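Local coordinates for ribosomal protein uL16 3-hydroxylase (PDB 4CCL) that hydroxylates an arginine of ribosomal protein uL16 at its C3 position, as a homodimeric oxygenase that depends on ferrous iron and 2-oxoglutarate, at residues B[102-105]-B[106-109]; B[240-243]-B[244-248]; B[260-263]-B[264-268]; B[286-290]-B[291-295]; B[345-348]-B[349-353]. All blocks are in the same frame, centred on the assembly; numbering follows the deposited sequence.

Contact 1 of 5, residues B[102-105]-B[106-109]; sequences ELPD and WRID
Pro104 and Trp106 meet at the turn that feeds the chain into strand 108-116 of the JmjC (cupin-type) barrel. The polar interactions across this turn come from the backbone and are all weak: Pro104 O accepts Arg107 N at 3.2 Å and Ile108 N at 3.4 Å, and that second N-H also makes a weak bond to Asp105 O. The angles at hydrogen, 134° and 135° for the two bonds to Pro104 O, show how bent they are; Asp105, Trp106 and Arg107 all have helical phi/psi, so the chain makes about one helical turn before the strand. The apolar contact is made by Pro104 CB, which reaches Trp106 CD1 at 3.6 Å and approaches the ring obliquely. Trp106 CG sits between its backbone N and carbonyl carbon (chi1 81°), a rotation that swings the indole back beside the proline. On one face of that indole lies Arg107 CG, 3.6 Å above the plane and over its centre. The polar ends are met outside the turn: Arg107 forms salt bridges with Asp130 of its own chain and with Asp230 of the second subunit, and Trp106 NE1 donates to Glu246 of that subunit. Ile108 turns its CG2 branch back toward Asp105 O.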
loop_
_atom_site.group_PDB
_atom_site.type_symbol
_atom_site.label_atom_id
_atom_site.label_comp_id
_atom_site.label_asym_id
_atom_site.label_seq_id
_atom_site.Cartn_x
_atom_site.Cartn_y
_atom_site.Cartn_z
ATOM N N GLU B 102 16.432 12.829 -26.684
ATOM C CA GLU B 102 15.364 12.680 -27.670
ATOM C C GLU B 102 14.254 11.765 -27.147
ATOM O O GLU B 102 13.158 11.714 -27.705
ATOM C CB GLU B 102 15.922 12.150 -28.992
ATOM C CG GLU B 102 16.869 13.115 -29.692
ATOM C CD GLU B 102 16.166 14.354 -30.212
ATOM O OE1 GLU B 102 14.922 14.328 -30.340
ATOM O OE2 GLU B 102 16.857 15.357 -30.492
ATOM N N LEU B 103 14.557 11.055 -26.065
ATOM C CA LEU B 103 13.591 10.242 -25.341
ATOM C C LEU B 103 13.407 10.900 -23.975
ATOM O O LEU B 103 14.319 11.565 -23.482
ATOM C CB LEU B 103 14.124 8.813 -25.186
ATOM C CG LEU B 103 14.137 7.942 -26.445
ATOM C CD1 LEU B 103 15.069 6.751 -26.278
ATOM C CD2 LEU B 103 12.728 7.476 -26.776
ATOM N N PRO B 104 12.226 10.726 -23.362
ATOM C CA PRO B 104 11.875 11.466 -22.141
ATOM C C PRO B 104 12.825 11.213 -20.972
ATOM O O PRO B 104 13.206 10.068 -20.729
ATOM C CB PRO B 104 10.476 10.938 -21.800
ATOM C CG PRO B 104 9.944 10.399 -23.082
ATOM C CD PRO B 104 11.131 9.844 -23.801
ATOM N N ASP B 105 13.193 12.276 -20.261
ATOM C CA ASP B 105 14.040 12.164 -19.074
ATOM C C ASP B 105 13.458 11.205 -18.039
ATOM O O ASP B 105 14.200 10.514 -17.343
ATOM C CB ASP B 105 14.250 13.533 -18.417
ATOM C CG ASP B 105 15.174 14.430 -19.215
ATOM O OD1 ASP B 105 15.934 13.909 -20.059
ATOM O OD2 ASP B 105 15.146 15.658 -18.989
ATOM N N TRP B 106 12.134 11.167 -17.936
ATOM C CA TRP B 106 11.491 10.363 -16.902
ATOM C C TRP B 106 11.569 8.861 -17.196
ATOM O O TRP B 106 11.560 8.041 -16.277
ATOM C CB TRP B 106 10.050 10.836 -16.641
ATOM C CG TRP B 106 9.012 10.346 -17.609
ATOM C CD1 TRP B 106 8.618 10.945 -18.772
ATOM C CD2 TRP B 106 8.213 9.165 -17.478
ATOM N NE1 TRP B 106 7.632 10.203 -19.378
ATOM C CE2 TRP B 106 7.366 9.104 -18.603
ATOM C CE3 TRP B 106 8.134 8.148 -16.521
ATOM C CZ2 TRP B 106 6.454 8.068 -18.799
ATOM C CZ3 TRP B 106 7.230 7.119 -16.716
ATOM C CH2 TRP B 106 6.401 7.088 -17.844
ATOM N N ARG B 107 11.661 8.504 -18.473
ATOM C CA ARG B 107 11.806 7.102 -18.860
ATOM C C ARG B 107 13.242 6.575 -18.775
ATOM O O ARG B 107 13.455 5.368 -18.665
ATOM C CB ARG B 107 11.250 6.879 -20.268
ATOM C CG ARG B 107 9.738 7.027 -20.368
ATOM C CD ARG B 107 9.021 5.744 -19.981
ATOM N NE ARG B 107 9.101 4.741 -21.040
ATOM C CZ ARG B 107 9.943 3.712 -21.042
ATOM N NH1 ARG B 107 10.784 3.538 -20.033
ATOM N NH2 ARG B 107 9.938 2.853 -22.050
ATOM N N ILE B 108 14.222 7.472 -18.818
ATOM C CA ILE B 108 15.623 7.052 -18.803
ATOM C C ILE B 108 16.049 6.709 -17.375
ATOM O O ILE B 108 15.541 7.286 -16.413
ATOM C CB ILE B 108 16.560 8.119 -19.436
ATOM C CG1 ILE B 108 17.821 7.463 -20.003
ATOM C CG2 ILE B 108 16.915 9.214 -18.439
ATOM C CD1 ILE B 108 18.795 8.443 -20.636
ATOM N N ASP B 109 16.962 5.754 -17.230
ATOM C CA ASP B 109 17.364 5.328 -15.894
ATOM C C ASP B 109 18.760 5.805 -15.515
ATOM O O ASP B 109 18.898 6.776 -14.772
ATOM C CB ASP B 109 17.286 3.802 -15.770
ATOM C CG ASP B 109 17.503 3.320 -14.345
ATOM O OD1 ASP B 109 17.366 4.139 -13.414
ATOM O OD2 ASP B 109 17.802 2.122 -14.154
#

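Contact 2 of 5, residues B[240-243]-B[244-248]; sequences ADVL and PQEMD
Glu246 directs CG anti to its own carbonyl carbon (chi1 -51°) and then runs extended (chi2 -175°), which carries its carboxylate back along the first turn of helix 244-258 to Leu243 N. Glu246, at the third helix position, accepts the N-H of the N-cap residue, one of the two bonds of a capping box; Leu243, being aliphatic, cannot supply the other. The Leu243 N to Glu246 OE1 bond measures 3.0 Å, is fairly straight at 158°, and uses the anti lone pair of that oxygen. OE1 also receives a salt bridge from Arg236, so the carboxylate is gripped by a backbone N-H and a guanidinium together. With an alanine here, Leu243 N would probably lose its side-chain acceptor and Arg236 be left without this carboxylate mate. Leu243 O opens the helical bonding, taking Met247 N at 3.2 Å and Glu246 N more weakly. Leu243 and Gln245 lie side by side, CD1 against NE2 at 3.5 Å. Just upstream, Asp241 and Val242 join a parallel ladder with a strand of the second subunit. The selenium-labelled Met247 crosses Val242 at about a right angle, SE lying 3.9 Å from CG1.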
loop_
_atom_site.group_PDB
_atom_site.type_symbol
_atom_site.label_atom_id
_atom_site.label_comp_id
_atom_site.label_asym_id
_atom_site.label_seq_id
_atom_site.Cartn_x
_atom_site.Cartn_y
_atom_site.Cartn_z
ATOM N N ALA B 240 -26.242 -11.654 6.095
ATOM C CA ALA B 240 -24.811 -11.901 5.940
ATOM C C ALA B 240 -24.305 -11.468 4.567
ATOM O O ALA B 240 -23.103 -11.506 4.302
ATOM C CB ALA B 240 -24.490 -13.368 6.181
ATOM N N ASP B 241 -25.224 -11.057 3.700
ATOM C CA ASP B 241 -24.864 -10.644 2.350
ATOM C C ASP B 241 -24.186 -9.283 2.306
ATOM O O ASP B 241 -24.467 -8.400 3.120
ATOM C CB ASP B 241 -26.096 -10.614 1.443
ATOM C CG ASP B 241 -26.469 -11.985 0.918
ATOM O OD1 ASP B 241 -26.372 -12.965 1.687
ATOM O OD2 ASP B 241 -26.853 -12.080 -0.267
ATOM N N VAL B 242 -23.288 -9.127 1.340
ATOM C CA VAL B 242 -22.750 -7.825 0.991
ATOM C C VAL B 242 -23.150 -7.564 -0.457
ATOM O O VAL B 242 -22.663 -8.227 -1.374
ATOM C CB VAL B 242 -21.217 -7.790 1.123
ATOM C CG1 VAL B 242 -20.688 -6.403 0.789
ATOM C CG2 VAL B 242 -20.795 -8.200 2.528
ATOM N N LEU B 243 -24.037 -6.594 -0.654
ATOM C CA LEU B 243 -24.658 -6.368 -1.955
ATOM C C LEU B 243 -23.710 -5.689 -2.945
ATOM O O LEU B 243 -22.827 -4.935 -2.542
ATOM C CB LEU B 243 -25.951 -5.558 -1.790
ATOM C CG LEU B 243 -26.981 -6.140 -0.817
ATOM C CD1 LEU B 243 -28.323 -5.436 -0.945
ATOM C CD2 LEU B 243 -27.141 -7.641 -1.019
ATOM N N PRO B 244 -23.886 -5.975 -4.248
ATOM C CA PRO B 244 -23.099 -5.387 -5.339
ATOM C C PRO B 244 -23.031 -3.860 -5.297
ATOM O O PRO B 244 -22.001 -3.289 -5.656
ATOM C CB PRO B 244 -23.858 -5.841 -6.588
ATOM C CG PRO B 244 -24.426 -7.151 -6.204
ATOM C CD PRO B 244 -24.797 -7.024 -4.744
ATOM N N GLN B 245 -24.112 -3.215 -4.871
ATOM C CA GLN B 245 -24.137 -1.761 -4.757
ATOM C C GLN B 245 -23.117 -1.285 -3.729
ATOM O O GLN B 245 -22.449 -0.266 -3.921
ATOM C CB GLN B 245 -25.537 -1.274 -4.374
ATOM C CG GLN B 245 -26.501 -2.384 -3.984
ATOM C CD GLN B 245 -27.838 -1.857 -3.501
ATOM O OE1 GLN B 245 -28.039 -0.648 -3.397
ATOM N NE2 GLN B 245 -28.760 -2.765 -3.198
ATOM N N GLU B 246 -22.992 -2.041 -2.644
ATOM C CA GLU B 246 -22.076 -1.691 -1.565
ATOM C C GLU B 246 -20.621 -1.857 -1.999
ATOM O O GLU B 246 -19.781 -0.995 -1.724
ATOM C CB GLU B 246 -22.383 -2.524 -0.321
ATOM C CG GLU B 246 -23.853 -2.475 0.072
ATOM C CD GLU B 246 -24.149 -3.189 1.374
ATOM O OE1 GLU B 246 -24.176 -4.438 1.380
ATOM O OE2 GLU B 246 -24.366 -2.498 2.392
HETATM N N MSE B 247 -20.337 -2.960 -2.687
HETATM C CA MSE B 247 -19.024 -3.184 -3.286
HETATM C C MSE B 247 -18.681 -2.042 -4.231
HETATM O O MSE B 247 -17.566 -1.512 -4.209
HETATM C CB MSE B 247 -19.004 -4.502 -4.063
HETATM C CG MSE B 247 -19.290 -5.731 -3.221
HETATM SE SE MSE B 247 -17.873 -6.099 -1.934
HETATM C CE MSE B 247 -16.428 -6.522 -3.176
ATOM N N ASP B 248 -19.654 -1.679 -5.063
ATOM C CA ASP B 248 -19.494 -0.598 -6.026
ATOM C C ASP B 248 -19.167 0.723 -5.345
ATOM O O ASP B 248 -18.294 1.454 -5.804
ATOM C CB ASP B 248 -20.750 -0.445 -6.891
ATOM C CG ASP B 248 -20.874 -1.534 -7.937
ATOM O OD1 ASP B 248 -19.842 -2.152 -8.279
ATOM O OD2 ASP B 248 -22.003 -1.762 -8.422
#

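Contact 3 of 5, residues B[260-263]-B[264-268]; sequences QPEH and FKQWF
Glu262 and Lys265 lie side by side and point the same way, about one turn apart at the start of helix 263-272. Bends at Glu262 chi2 (-56°) and at Lys265 chi3 bring their charged ends together in a salt bridge, with Lys265 NZ 3.2 Å from Glu262 OE2. The ammonium comes to the syn side of that oxygen, 19° out of the carboxylate plane. An alanine in place of Glu262 would probably leave the Lys265 ammonium without this mate and the lysine chain freer to swing. Behind the pair, Gln266 N bonds to Glu262 O and Trp267 N to His263 O, each at 2.9 Å. On another flank of the helix the aromatic side chains leave the polar pair: Phe264 and Trp267 meet edge to edge, CD1 of the phenyl lying in the plane of the indole near CZ3. Phe264 packs on Met254 of the second subunit, whereas Trp267 meets Tyr217 and Phe271 of its own chain. The split of polar and aromatic flanks is consistent with an amphipathic helix. The arrangement as a whole is an i to i+3 salt bridge from the residue just before helix 263-272 into its first turn, in the winged-helix region.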
loop_
_atom_site.group_PDB
_atom_site.type_symbol
_atom_site.label_atom_id
_atom_site.label_comp_id
_atom_site.label_asym_id
_atom_site.label_seq_id
_atom_site.Cartn_x
_atom_site.Cartn_y
_atom_site.Cartn_z
ATOM N N GLN B 260 -8.537 12.341 -7.360
ATOM C CA GLN B 260 -8.449 13.648 -6.703
ATOM C C GLN B 260 -7.319 14.460 -7.336
ATOM O O GLN B 260 -6.215 13.948 -7.522
ATOM C CB GLN B 260 -8.258 13.504 -5.191
ATOM C CG GLN B 260 -9.432 12.837 -4.485
ATOM C CD GLN B 260 -9.446 13.096 -2.990
ATOM O OE1 GLN B 260 -8.994 14.142 -2.524
ATOM N NE2 GLN B 260 -9.965 12.139 -2.229
ATOM N N PRO B 261 -7.595 15.731 -7.665
ATOM C CA PRO B 261 -6.819 16.441 -8.693
ATOM C C PRO B 261 -5.314 16.599 -8.444
ATOM O O PRO B 261 -4.527 16.312 -9.345
ATOM C CB PRO B 261 -7.477 17.825 -8.718
ATOM C CG PRO B 261 -8.049 17.992 -7.350
ATOM C CD PRO B 261 -8.532 16.627 -6.962
ATOM N N GLU B 262 -4.924 17.048 -7.256
ATOM C CA GLU B 262 -3.509 17.253 -6.947
ATOM C C GLU B 262 -2.749 16.001 -6.513
ATOM O O GLU B 262 -1.572 15.835 -6.831
ATOM C CB GLU B 262 -3.329 18.385 -5.932
ATOM C CG GLU B 262 -3.630 19.760 -6.505
ATOM C CD GLU B 262 -2.798 20.078 -7.735
ATOM O OE1 GLU B 262 -1.630 20.491 -7.576
ATOM O OE2 GLU B 262 -3.311 19.911 -8.862
ATOM N N HIS B 263 -3.436 15.126 -5.785
ATOM C CA HIS B 263 -2.796 14.036 -5.051
ATOM C C HIS B 263 -1.993 13.050 -5.906
ATOM O O HIS B 263 -0.840 12.741 -5.582
ATOM C CB HIS B 263 -3.834 13.304 -4.197
ATOM C CG HIS B 263 -4.461 14.173 -3.155
ATOM N ND1 HIS B 263 -5.724 13.931 -2.639
ATOM C CD2 HIS B 263 -4.014 15.281 -2.526
ATOM C CE1 HIS B 263 -6.015 14.852 -1.745
ATOM N NE2 HIS B 263 -4.990 15.690 -1.654
ATOM N N PHE B 264 -2.587 12.561 -6.991
ATOM C CA PHE B 264 -1.880 11.620 -7.856
ATOM C C PHE B 264 -0.665 12.256 -8.522
ATOM O O PHE B 264 0.430 11.688 -8.506
ATOM C CB PHE B 264 -2.794 11.026 -8.929
ATOM C CG PHE B 264 -2.064 10.157 -9.914
ATOM C CD1 PHE B 264 -1.172 9.196 -9.471
ATOM C CD2 PHE B 264 -2.257 10.307 -11.275
ATOM C CE1 PHE B 264 -0.495 8.400 -10.360
ATOM C CE2 PHE B 264 -1.579 9.509 -12.174
ATOM C CZ PHE B 264 -0.696 8.554 -11.714
ATOM N N LYS B 265 -0.874 13.428 -9.113
ATOM C CA LYS B 265 0.188 14.171 -9.780
ATOM C C LYS B 265 1.350 14.434 -8.833
ATOM O O LYS B 265 2.517 14.316 -9.212
ATOM C CB LYS B 265 -0.356 15.502 -10.298
ATOM C CG LYS B 265 0.710 16.427 -10.850
ATOM C CD LYS B 265 0.254 17.874 -10.839
ATOM C CE LYS B 265 -1.064 18.052 -11.578
ATOM N NZ LYS B 265 -1.568 19.454 -11.489
ATOM N N GLN B 266 1.013 14.781 -7.597
ATOM C CA GLN B 266 2.005 15.117 -6.590
ATOM C C GLN B 266 2.783 13.873 -6.187
ATOM O O GLN B 266 4.021 13.892 -6.151
ATOM C CB GLN B 266 1.327 15.747 -5.375
ATOM C CG GLN B 266 2.252 16.545 -4.482
ATOM C CD GLN B 266 1.655 17.885 -4.108
ATOM O OE1 GLN B 266 0.993 18.529 -4.922
ATOM N NE2 GLN B 266 1.877 18.310 -2.869
ATOM N N TRP B 267 2.064 12.788 -5.900
ATOM C CA TRP B 267 2.740 11.538 -5.559
ATOM C C TRP B 267 3.689 11.090 -6.655
ATOM O O TRP B 267 4.844 10.773 -6.379
ATOM C CB TRP B 267 1.773 10.390 -5.289
ATOM C CG TRP B 267 2.498 9.070 -5.380
ATOM C CD1 TRP B 267 3.441 8.594 -4.511
ATOM C CD2 TRP B 267 2.376 8.086 -6.411
ATOM N NE1 TRP B 267 3.897 7.369 -4.928
ATOM C CE2 TRP B 267 3.256 7.031 -6.100
ATOM C CE3 TRP B 267 1.597 7.982 -7.572
ATOM C CZ2 TRP B 267 3.386 5.895 -6.891
ATOM C CZ3 TRP B 267 1.726 6.852 -8.360
ATOM C CH2 TRP B 267 2.612 5.825 -8.016
ATOM N N PHE B 268 3.195 11.032 -7.888
ATOM C CA PHE B 268 4.022 10.563 -8.994
ATOM C C PHE B 268 5.199 11.497 -9.208
ATOM O O PHE B 268 6.289 11.056 -9.565
ATOM C CB PHE B 268 3.219 10.409 -10.286
ATOM C CG PHE B 268 3.941 9.635 -11.348
ATOM C CD1 PHE B 268 4.032 8.257 -11.269
ATOM C CD2 PHE B 268 4.537 10.281 -12.418
ATOM C CE1 PHE B 268 4.696 7.537 -12.237
ATOM C CE2 PHE B 268 5.203 9.565 -13.390
ATOM C CZ PHE B 268 5.283 8.190 -13.299
#

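Contact 4 of 5, residues B[286-290]-B[291-295]; sequences PPYQP and DEIYD
Gln289 O receives Glu292 N at 3.0 Å and, weakly, Ile293 N, while Pro290 O takes Tyr294 N at 2.9 Å, so the backbone passes from an extended proline-rich approach into helix 290-298. Glu292 folds back over this entry. Its CG stands between the backbone N and the carbonyl carbon (chi1 60°) and the chain bends again at chi2, which lays the carboxylate beside Gln289. There Gln289 N donates to Glu292 OE2 over 2.9 Å, nearly straight at 173°, but from above the carboxylate plane (82° out of it). The two side chains cross, the glutamine amide turned steeply against the carboxylate, and Gln289 CB lies close to Glu292 OE1. Tyr288 packs on Ile293, whose CG1 reaches Tyr288 CD2 at 3.5 Å, obliquely to the ring, and the two side chains cross at about a right angle. Glu292 CG approaches the same CD2 at 3.9 Å. Ile293 also packs on Ala361, and Asn365 OD1 accepts Tyr288 N, tying the turn to helix 354-365. Chemically, a negative carboxylate near the helix start would probably be favoured by the helix dipole, while Tyr288 and Ile293 add an apolar contact beside it.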
loop_
_atom_site.group_PDB
_atom_site.type_symbol
_atom_site.label_atom_id
_atom_site.label_comp_id
_atom_site.label_asym_id
_atom_site.label_seq_id
_atom_site.Cartn_x
_atom_site.Cartn_y
_atom_site.Cartn_z
ATOM N N PRO B 286 30.342 24.032 5.178
ATOM C CA PRO B 286 29.407 25.017 5.721
ATOM C C PRO B 286 28.260 25.201 4.735
ATOM O O PRO B 286 28.498 25.102 3.538
ATOM C CB PRO B 286 30.252 26.282 5.830
ATOM C CG PRO B 286 31.270 26.140 4.765
ATOM C CD PRO B 286 31.575 24.666 4.661
ATOM N N PRO B 287 27.033 25.427 5.224
ATOM C CA PRO B 287 25.946 25.734 4.287
ATOM C C PRO B 287 26.117 27.105 3.630
ATOM O O PRO B 287 26.797 27.970 4.186
ATOM C CB PRO B 287 24.704 25.728 5.181
ATOM C CG PRO B 287 25.070 24.831 6.313
ATOM C CD PRO B 287 26.528 25.089 6.566
ATOM N N TYR B 288 25.512 27.289 2.460
ATOM C CA TYR B 288 25.557 28.568 1.756
ATOM C C TYR B 288 24.532 29.548 2.309
ATOM O O TYR B 288 23.420 29.163 2.674
ATOM C CB TYR B 288 25.269 28.378 0.264
ATOM C CG TYR B 288 26.441 27.942 -0.584
ATOM C CD1 TYR B 288 26.902 26.634 -0.551
ATOM C CD2 TYR B 288 27.072 28.837 -1.439
ATOM C CE1 TYR B 288 27.966 26.230 -1.336
ATOM C CE2 TYR B 288 28.135 28.444 -2.229
ATOM C CZ TYR B 288 28.579 27.140 -2.173
ATOM O OH TYR B 288 29.639 26.745 -2.958
ATOM N N GLN B 289 24.918 30.816 2.376
ATOM C CA GLN B 289 23.958 31.896 2.554
ATOM C C GLN B 289 23.527 32.383 1.171
ATOM O O GLN B 289 24.341 32.424 0.253
ATOM C CB GLN B 289 24.551 33.031 3.391
ATOM C CG GLN B 289 24.690 32.694 4.868
ATOM C CD GLN B 289 23.368 32.295 5.503
ATOM O OE1 GLN B 289 23.286 31.297 6.216
ATOM N NE2 GLN B 289 22.327 33.080 5.245
ATOM N N PRO B 290 22.240 32.725 1.013
ATOM C CA PRO B 290 21.640 33.070 -0.284
ATOM C C PRO B 290 22.436 34.088 -1.107
ATOM O O PRO B 290 22.551 33.944 -2.331
ATOM C CB PRO B 290 20.292 33.670 0.115
ATOM C CG PRO B 290 19.946 32.972 1.380
ATOM C CD PRO B 290 21.247 32.767 2.104
ATOM N N ASP B 291 22.998 35.093 -0.443
ATOM C CA ASP B 291 23.672 36.165 -1.166
ATOM C C ASP B 291 25.077 35.807 -1.653
ATOM O O ASP B 291 25.615 36.496 -2.512
ATOM C CB ASP B 291 23.676 37.477 -0.369
ATOM C CG ASP B 291 24.585 37.429 0.841
ATOM O OD1 ASP B 291 24.823 36.321 1.366
ATOM O OD2 ASP B 291 25.056 38.503 1.270
ATOM N N GLU B 292 25.682 34.750 -1.117
ATOM C CA GLU B 292 26.944 34.300 -1.702
ATOM C C GLU B 292 26.699 33.378 -2.891
ATOM O O GLU B 292 27.592 33.149 -3.698
ATOM C CB GLU B 292 27.907 33.683 -0.671
ATOM C CG GLU B 292 27.408 32.465 0.079
ATOM C CD GLU B 292 27.511 32.648 1.582
ATOM O OE1 GLU B 292 27.372 33.799 2.042
ATOM O OE2 GLU B 292 27.736 31.650 2.300
ATOM N N ILE B 293 25.475 32.869 -3.002
ATOM C CA ILE B 293 25.038 32.168 -4.204
ATOM C C ILE B 293 24.691 33.182 -5.285
ATOM O O ILE B 293 25.101 33.041 -6.446
ATOM C CB ILE B 293 23.835 31.257 -3.917
ATOM C CG1 ILE B 293 24.302 30.014 -3.162
ATOM C CG2 ILE B 293 23.147 30.854 -5.214
ATOM C CD1 ILE B 293 23.188 29.171 -2.632
ATOM N N TYR B 294 23.941 34.209 -4.885
ATOM C CA TYR B 294 23.665 35.346 -5.756
ATOM C C TYR B 294 24.988 35.876 -6.295
ATOM O O TYR B 294 25.175 35.988 -7.508
ATOM C CB TYR B 294 22.936 36.453 -4.979
ATOM C CG TYR B 294 22.518 37.659 -5.810
ATOM C CD1 TYR B 294 23.458 38.570 -6.287
ATOM C CD2 TYR B 294 21.180 37.894 -6.102
ATOM C CE1 TYR B 294 23.079 39.663 -7.037
ATOM C CE2 TYR B 294 20.791 38.991 -6.851
ATOM C CZ TYR B 294 21.746 39.870 -7.316
ATOM O OH TYR B 294 21.367 40.961 -8.061
ATOM N N ASP B 295 25.902 36.192 -5.382
ATOM C CA ASP B 295 27.197 36.750 -5.746
ATOM C C ASP B 295 28.001 35.801 -6.626
ATOM O O ASP B 295 28.493 36.209 -7.675
ATOM C CB ASP B 295 28.002 37.140 -4.504
ATOM C CG ASP B 295 27.458 38.383 -3.821
ATOM O OD1 ASP B 295 26.862 39.235 -4.513
ATOM O OD2 ASP B 295 27.627 38.506 -2.589
#

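Contact 5 of 5, residues B[345-348]-B[349-353]; sequences ENFG and DALED
Phe347 and Ala350 close a type II' beta turn that follows helix 344-347, with Phe347 O accepting Ala350 N in a weak bond of 3.3 Å. Gly348 and Asp349 form its corner. Gly348, at the first corner position, has phi 67° and psi -126°, a positive-phi conformation that glycine adopts more readily than residues with a side chain and that is usual at this corner of a II' turn. One residue beyond the turn, Leu351 comes back to the phenylalanine: its CG is 3.9 Å from Phe347 CB, and its CD2 lies over one face of the ring, 4.2 Å above the plane and offset toward the rim. Leu297 of helix 290-298 and Leu360 of helix 354-365 each touch both side chains, packing the pair against those helices. Further out, Asp353 is the N-cap of helix 354-365: its OD1 accepts Ser355 N, and its OD2 is met by His329 NE2.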
loop_
_atom_site.group_PDB
_atom_site.type_symbol
_atom_site.label_atom_id
_atom_site.label_comp_id
_atom_site.label_asym_id
_atom_site.label_seq_id
_atom_site.Cartn_x
_atom_site.Cartn_y
_atom_site.Cartn_z
ATOM N N GLU B 345 22.239 34.029 -16.515
ATOM C CA GLU B 345 21.369 34.333 -17.649
ATOM C C GLU B 345 20.136 33.435 -17.657
ATOM O O GLU B 345 19.023 33.884 -17.939
ATOM C CB GLU B 345 22.145 34.171 -18.961
ATOM C CG GLU B 345 21.268 34.074 -20.200
ATOM C CD GLU B 345 21.516 32.803 -20.991
ATOM O OE1 GLU B 345 22.692 32.506 -21.296
ATOM O OE2 GLU B 345 20.533 32.098 -21.304
ATOM N N ASN B 346 20.345 32.163 -17.335
ATOM C CA ASN B 346 19.266 31.187 -17.319
ATOM C C ASN B 346 18.255 31.465 -16.212
ATOM O O ASN B 346 17.089 31.085 -16.315
ATOM C CB ASN B 346 19.837 29.777 -17.174
ATOM C CG ASN B 346 21.017 29.531 -18.097
ATOM O OD1 ASN B 346 22.063 29.043 -17.671
ATOM N ND2 ASN B 346 20.854 29.877 -19.369
ATOM N N PHE B 347 18.713 32.115 -15.147
ATOM C CA PHE B 347 17.840 32.473 -14.032
ATOM C C PHE B 347 17.008 33.724 -14.314
ATOM O O PHE B 347 15.865 33.830 -13.874
ATOM C CB PHE B 347 18.644 32.633 -12.740
ATOM C CG PHE B 347 19.203 31.340 -12.214
ATOM C CD1 PHE B 347 18.361 30.368 -11.697
ATOM C CD2 PHE B 347 20.564 31.089 -12.251
ATOM C CE1 PHE B 347 18.868 29.175 -11.218
ATOM C CE2 PHE B 347 21.076 29.899 -11.774
ATOM C CZ PHE B 347 20.228 28.941 -11.257
ATOM N N GLY B 348 17.583 34.664 -15.056
ATOM C CA GLY B 348 16.900 35.904 -15.373
ATOM C C GLY B 348 16.684 36.775 -14.151
ATOM O O GLY B 348 17.629 37.080 -13.428
ATOM N N ASP B 349 15.438 37.175 -13.922
ATOM C CA ASP B 349 15.098 38.063 -12.814
ATOM C C ASP B 349 14.813 37.310 -11.514
ATOM O O ASP B 349 14.557 37.928 -10.482
ATOM C CB ASP B 349 13.890 38.931 -13.180
ATOM C CG ASP B 349 14.197 39.920 -14.288
ATOM O OD1 ASP B 349 15.360 40.368 -14.383
ATOM O OD2 ASP B 349 13.274 40.251 -15.064
ATOM N N ALA B 350 14.862 35.983 -11.569
ATOM C CA ALA B 350 14.493 35.144 -10.429
ATOM C C ALA B 350 15.380 35.349 -9.198
ATOM O O ALA B 350 14.896 35.292 -8.064
ATOM C CB ALA B 350 14.475 33.677 -10.839
ATOM N N LEU B 351 16.670 35.586 -9.423
ATOM C CA LEU B 351 17.626 35.763 -8.329
ATOM C C LEU B 351 17.308 36.977 -7.454
ATOM O O LEU B 351 17.682 37.018 -6.281
ATOM C CB LEU B 351 19.059 35.863 -8.861
ATOM C CG LEU B 351 19.664 34.641 -9.556
ATOM C CD1 LEU B 351 21.053 34.985 -10.064
ATOM C CD2 LEU B 351 19.710 33.434 -8.626
ATOM N N GLU B 352 16.613 37.957 -8.025
ATOM C CA GLU B 352 16.248 39.166 -7.295
ATOM C C GLU B 352 15.224 38.858 -6.202
ATOM O O GLU B 352 15.225 39.488 -5.146
ATOM C CB GLU B 352 15.707 40.235 -8.253
ATOM C CG GLU B 352 16.506 40.391 -9.548
ATOM C CD GLU B 352 17.987 40.652 -9.313
ATOM O OE1 GLU B 352 18.325 41.366 -8.345
ATOM O OE2 GLU B 352 18.813 40.153 -10.108
ATOM N N ASP B 353 14.361 37.881 -6.466
ATOM C CA ASP B 353 13.363 37.431 -5.500
ATOM C C ASP B 353 14.052 36.628 -4.403
ATOM O O ASP B 353 14.621 35.569 -4.669
ATOM C CB ASP B 353 12.305 36.571 -6.203
ATOM C CG ASP B 353 11.145 36.186 -5.294
ATOM O OD1 ASP B 353 11.218 36.423 -4.071
ATOM O OD2 ASP B 353 10.154 35.630 -5.812
#

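Contact 1 lies nearest the catalytic iron site, the side chain of Arg107 being about 11 Å from that of Asp127. It touches contact 3 through Trp106 CZ3 and Phe268 CZ, 4.1 Å apart, where the JmjC and winged-helix regions meet. Contact 2 is remote within its own chain, about 28 Å from contact 1 between nearest atoms, yet in the dimer the segments of contact 2 reach the second subunit's copies of both contacts 1 and 3. Contacts 4 and 5 form a separate pair with centres about 15 Å apart, joined by a probable hydrogen bond of 3.1 Å from Tyr294 OH to Glu352 OE1. A bound manganese ion lies about 4 Å from the Asp349 side chain, away from the catalytic site.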